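Side-chain contacts in O-methyltransferase (Saccharopolyspora spinosa, PDB 4CE0), which probably transfers a methyl group from S-adenosylmethionine to the 4'-hydroxyl of the spinosyn rhamnose, in a magnesium-dependent step of antibiotic biosynthesis: residues 95-99 / 100-104; 142-145 / 146-150. All blocks are in the same frame, centred on the assembly; numbering follows the deposited sequence.

How the contacts relate
Both contacts are local and belong to helices of the Rossmann-like methyltransferase fold, whose central sheet carries strand 107-111 between strands 160-164 and 78-82. Contact 1 comes first along the chain and closes the C-terminal end of helix 88-100, just before strand 107-111; contact 2 opens helix 143-152 at its N-terminus, ahead of strand 160-164. Their centres lie 21 Å apart and their nearest atoms about 7 Å, without touching, yet the helices meet: Phe150 of contact 2 packs on Cys90, Ile91 and Arg94 of helix 88-100. Contact 1 thus shapes a helix end remote from the cofactor site; contact 2 starts a helix near it, the Val146 side chain lying about 7 Å from bound S-adenosyl-L-homocysteine.

Contact 1 of 2, residues 95-99 / 100-104; sequences AVLQA and FGDTG
With CG1 anti to the backbone N (chi1 -177°), Val96 sends this methyl along the helix toward Phe100, whose CG is turned anti to its own carbonyl carbon (chi1 -83°). The two side chains therefore run side by side, and Val96 CG1 rests 3.8 Å from Phe100 CD1. The ring also presents its edge to the backbone: Val96 O lies near the ring plane, 3.4 Å from Phe100 CD1, while the same oxygen accepts from Phe100 N at 2.9 Å. Leu71 and Glu68 of helix 56-73 pack on the ring, and Val67 of that helix meets Val96.

Beyond Phe100 the chain leaves the helix in a Schellman motif. Gly101 takes positive phi, and Leu97 O receives Asp102 N at 3.0 Å in a weak bond; a second weak bond joins Gly101 N to Gln98 O. The reversal sets Asp102 alongside Leu97, with Leu97 CD2 4.1 Å from Asp102 CB. The carboxylate itself turns to polar partners. Asp102 OD1 accepts from Gly104 N at 3.0 Å in an Asx turn, on its anti side and 30° out of the carboxylate plane, and OD2 forms a salt bridge with Arg105.

The helix end thus pairs two separate apolar contacts, Val96 with Phe100 and Leu97 with the Asp102 methylene, with a polar turn. Engaged through both oxygens, the Asp102 carboxylate is restrained in rotation, and the charge of Arg105 would be expected to favour its ionised form.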
loop_
_atom_site.group_PDB
_atom_site.type_symbol
_atom_site.label_atom_id
_atom_site.label_comp_id
_atom_site.label_asym_id
_atom_site.label_seq_id
_atom_site.Cartn_x
_atom_site.Cartn_y
_atom_site.Cartn_z
ATOM N N ALA A 95 11.383 -4.676 -2.055
ATOM C CA ALA A 95 10.399 -4.049 -2.959
ATOM C C ALA A 95 11.103 -3.120 -3.956
ATOM O O ALA A 95 10.682 -3.007 -5.105
ATOM C CB ALA A 95 9.351 -3.318 -2.180
ATOM N N VAL A 96 12.182 -2.465 -3.537
ATOM C CA VAL A 96 12.906 -1.630 -4.487
ATOM C C VAL A 96 13.474 -2.486 -5.643
ATOM O O VAL A 96 13.299 -2.142 -6.826
ATOM C CB VAL A 96 14.003 -0.817 -3.827
ATOM C CG1 VAL A 96 14.656 0.067 -4.866
ATOM C CG2 VAL A 96 13.433 0.033 -2.682
ATOM N N LEU A 97 14.142 -3.596 -5.302
ATOM C CA LEU A 97 14.585 -4.573 -6.311
ATOM C C LEU A 97 13.454 -4.988 -7.249
ATOM O O LEU A 97 13.636 -5.073 -8.463
ATOM C CB LEU A 97 15.148 -5.841 -5.650
ATOM C CG LEU A 97 16.371 -5.674 -4.753
ATOM C CD1 LEU A 97 16.804 -7.033 -4.217
ATOM C CD2 LEU A 97 17.489 -4.985 -5.506
ATOM N N GLN A 98 12.299 -5.308 -6.678
ATOM C CA GLN A 98 11.117 -5.600 -7.477
ATOM C C GLN A 98 10.767 -4.418 -8.369
ATOM O O GLN A 98 10.413 -4.617 -9.522
ATOM C CB GLN A 98 9.920 -5.911 -6.555
ATOM C CG GLN A 98 8.658 -6.334 -7.287
ATOM C CD GLN A 98 8.834 -7.641 -8.019
ATOM O OE1 GLN A 98 8.369 -7.801 -9.151
ATOM N NE2 GLN A 98 9.515 -8.588 -7.382
ATOM N N ALA A 99 10.825 -3.190 -7.854
ATOM C CA ALA A 99 10.402 -2.030 -8.673
ATOM C C ALA A 99 11.350 -1.851 -9.844
ATOM O O ALA A 99 10.960 -1.359 -10.902
ATOM C CB ALA A 99 10.371 -0.766 -7.858
ATOM N N PHE A 100 12.603 -2.250 -9.647
ATOM C CA PHE A 100 13.611 -2.036 -10.676
ATOM C C PHE A 100 13.875 -3.271 -11.524
ATOM O O PHE A 100 14.695 -3.232 -12.425
ATOM C CB PHE A 100 14.901 -1.536 -10.050
ATOM C CG PHE A 100 14.904 -0.054 -9.813
ATOM C CD1 PHE A 100 14.312 0.481 -8.678
ATOM C CD2 PHE A 100 15.505 0.808 -10.727
ATOM C CE1 PHE A 100 14.301 1.835 -8.465
ATOM C CE2 PHE A 100 15.510 2.160 -10.519
ATOM C CZ PHE A 100 14.902 2.683 -9.381
ATOM N N GLY A 101 13.159 -4.357 -11.254
ATOM C CA GLY A 101 13.355 -5.586 -12.001
ATOM C C GLY A 101 14.699 -6.286 -11.783
ATOM O O GLY A 101 15.047 -7.159 -12.555
ATOM N N ASP A 102 15.450 -5.913 -10.742
ATOM C CA ASP A 102 16.720 -6.585 -10.414
ATOM C C ASP A 102 16.419 -7.924 -9.726
ATOM O O ASP A 102 15.891 -7.968 -8.616
ATOM C CB ASP A 102 17.604 -5.697 -9.528
ATOM C CG ASP A 102 18.946 -6.370 -9.148
ATOM O OD1 ASP A 102 18.964 -7.574 -8.752
ATOM O OD2 ASP A 102 19.989 -5.687 -9.237
ATOM N N THR A 103 16.735 -9.025 -10.399
ATOM C CA THR A 103 16.373 -10.343 -9.888
ATOM C C THR A 103 17.592 -11.096 -9.356
ATOM O O THR A 103 17.470 -12.208 -8.855
ATOM C CB THR A 103 15.660 -11.180 -10.982
ATOM O OG1 THR A 103 16.556 -11.417 -12.075
ATOM C CG2 THR A 103 14.444 -10.450 -11.500
ATOM N N GLY A 104 18.759 -10.476 -9.436
ATOM C CA GLY A 104 19.996 -11.122 -9.039
ATOM C C GLY A 104 20.402 -10.920 -7.586
ATOM O O GLY A 104 20.960 -11.837 -6.968
#

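Contact 2 of 2, residues 142-145 / 146-150; sequences SLET and VRQNF
Thr145 and Asn149 project from the same flank of the helix, one turn apart, in the first turns of helix 143-152, whose N-cap is Ser142. Thr145 CG2, anti to the backbone N, reaches along the helix to within 4.0 Å of Asn149 ND2. The Asn149 amide stands close to the threonine carbonyl, its CG 3.3 Å from Thr145 O, but that oxygen takes its hydrogen bond from the backbone Asn149 N. Asn149 ND2 instead donates to Arg86 O, which ties the buried amide to the segment following Trp85, a residue that binds S-adenosyl-L-homocysteine.

On the exposed flank Glu144 and Gln148 cross obliquely, with carboxylate and amide planes 53° apart. The contact is made by the aliphatic part of the glutamate, Glu144 CG lying 4.1 Å from Gln148 NE2. The glutamine stem leans over the preceding turn, where Gln148 CG comes 3.3 Å from Glu144 O. Arg147 does likewise one residue earlier: its CB lies against Leu143 O, while its bent chain carries the guanidinium away.

Val146 faces the protein interior, its CG2 3.5 Å from Ser142 O and its side chain packed on Phe113 and on Phe162 of strand 160-164. Leu143 shares both phenylalanines, so this face of the helix is seated against the sheet edge and the loop after strand 107-111.

At the N-cap, the Ser142 hydroxyl caps the first turn. The Thr145 hydroxyl, beside its own backbone N (chi1 -62°), swings back to the cap, and both groups donate to the same oxygen: Thr145 N reaches Ser142 OG at 3.1 Å, and Thr145 OG1 reaches it at 2.7 Å.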
loop_
_atom_site.group_PDB
_atom_site.type_symbol
_atom_site.label_atom_id
_atom_site.label_comp_id
_atom_site.label_asym_id
_atom_site.label_seq_id
_atom_site.Cartn_x
_atom_site.Cartn_y
_atom_site.Cartn_z
ATOM N N SER A 142 9.049 -13.426 15.920
ATOM C CA SER A 142 9.453 -14.723 15.378
ATOM C C SER A 142 9.699 -14.719 13.863
ATOM O O SER A 142 9.118 -13.916 13.121
ATOM C CB SER A 142 8.361 -15.768 15.676
ATOM O OG SER A 142 7.166 -15.473 14.956
ATOM N N LEU A 143 10.536 -15.648 13.413
ATOM C CA LEU A 143 10.840 -15.811 11.995
ATOM C C LEU A 143 9.542 -16.080 11.238
ATOM O O LEU A 143 9.304 -15.571 10.138
ATOM C CB LEU A 143 11.843 -16.967 11.802
ATOM C CG LEU A 143 12.332 -17.353 10.390
ATOM C CD1 LEU A 143 12.894 -16.138 9.658
ATOM C CD2 LEU A 143 13.405 -18.440 10.502
ATOM N N GLU A 144 8.679 -16.870 11.856
ATOM C CA GLU A 144 7.432 -17.212 11.222
ATOM C C GLU A 144 6.664 -15.936 10.941
ATOM O O GLU A 144 6.117 -15.767 9.859
ATOM C CB GLU A 144 6.629 -18.155 12.115
ATOM C CG GLU A 144 5.278 -18.484 11.565
ATOM C CD GLU A 144 4.679 -19.720 12.228
ATOM O OE1 GLU A 144 5.289 -20.826 12.137
ATOM O OE2 GLU A 144 3.602 -19.572 12.855
ATOM N N THR A 145 6.613 -15.047 11.925
ATOM C CA THR A 145 5.852 -13.799 11.805
ATOM C C THR A 145 6.436 -12.889 10.720
ATOM O O THR A 145 5.704 -12.373 9.863
ATOM C CB THR A 145 5.815 -13.052 13.146
ATOM O OG1 THR A 145 5.144 -13.859 14.132
ATOM C CG2 THR A 145 5.095 -11.691 12.980
ATOM N N VAL A 146 7.756 -12.715 10.734
ATOM C CA VAL A 146 8.418 -11.938 9.687
ATOM C C VAL A 146 8.185 -12.534 8.286
ATOM O O VAL A 146 7.974 -11.795 7.332
ATOM C CB VAL A 146 9.958 -11.799 9.929
ATOM C CG1 VAL A 146 10.599 -10.952 8.826
ATOM C CG2 VAL A 146 10.265 -11.194 11.312
ATOM N N ARG A 147 8.283 -13.855 8.154
ATOM C CA ARG A 147 8.053 -14.533 6.875
ATOM C C ARG A 147 6.621 -14.190 6.373
ATOM O O ARG A 147 6.420 -13.844 5.193
ATOM C CB ARG A 147 8.233 -16.081 7.015
ATOM C CG ARG A 147 9.646 -16.648 6.638
ATOM C CD ARG A 147 9.752 -18.237 6.643
ATOM N NE ARG A 147 8.956 -18.862 5.564
ATOM C CZ ARG A 147 9.404 -19.034 4.321
ATOM N NH1 ARG A 147 10.651 -18.659 3.977
ATOM N NH2 ARG A 147 8.612 -19.570 3.403
ATOM N N GLN A 148 5.634 -14.317 7.267
ATOM C CA GLN A 148 4.233 -14.010 6.975
ATOM C C GLN A 148 4.116 -12.547 6.480
ATOM O O GLN A 148 3.404 -12.256 5.502
ATOM C CB GLN A 148 3.345 -14.223 8.222
ATOM C CG GLN A 148 3.062 -15.705 8.602
ATOM C CD GLN A 148 2.394 -15.879 9.991
ATOM O OE1 GLN A 148 2.524 -15.028 10.881
ATOM N NE2 GLN A 148 1.680 -17.005 10.173
ATOM N N ASN A 149 4.807 -11.635 7.165
ATOM C CA ASN A 149 4.785 -10.216 6.806
ATOM C C ASN A 149 5.269 -10.017 5.376
ATOM O O ASN A 149 4.644 -9.296 4.626
ATOM C CB ASN A 149 5.596 -9.377 7.804
ATOM C CG ASN A 149 4.913 -9.286 9.153
ATOM O OD1 ASN A 149 3.718 -9.583 9.263
ATOM N ND2 ASN A 149 5.651 -8.892 10.174
ATOM N N PHE A 150 6.352 -10.686 4.982
ATOM C CA PHE A 150 6.852 -10.535 3.611
ATOM C C PHE A 150 5.776 -11.021 2.634
ATOM O O PHE A 150 5.579 -10.412 1.560
ATOM C CB PHE A 150 8.142 -11.324 3.373
ATOM C CG PHE A 150 9.420 -10.549 3.581
ATOM C CD1 PHE A 150 9.958 -10.420 4.856
ATOM C CD2 PHE A 150 10.131 -10.031 2.502
ATOM C CE1 PHE A 150 11.167 -9.734 5.086
ATOM C CE2 PHE A 150 11.353 -9.334 2.709
ATOM C CZ PHE A 150 11.870 -9.194 4.012
#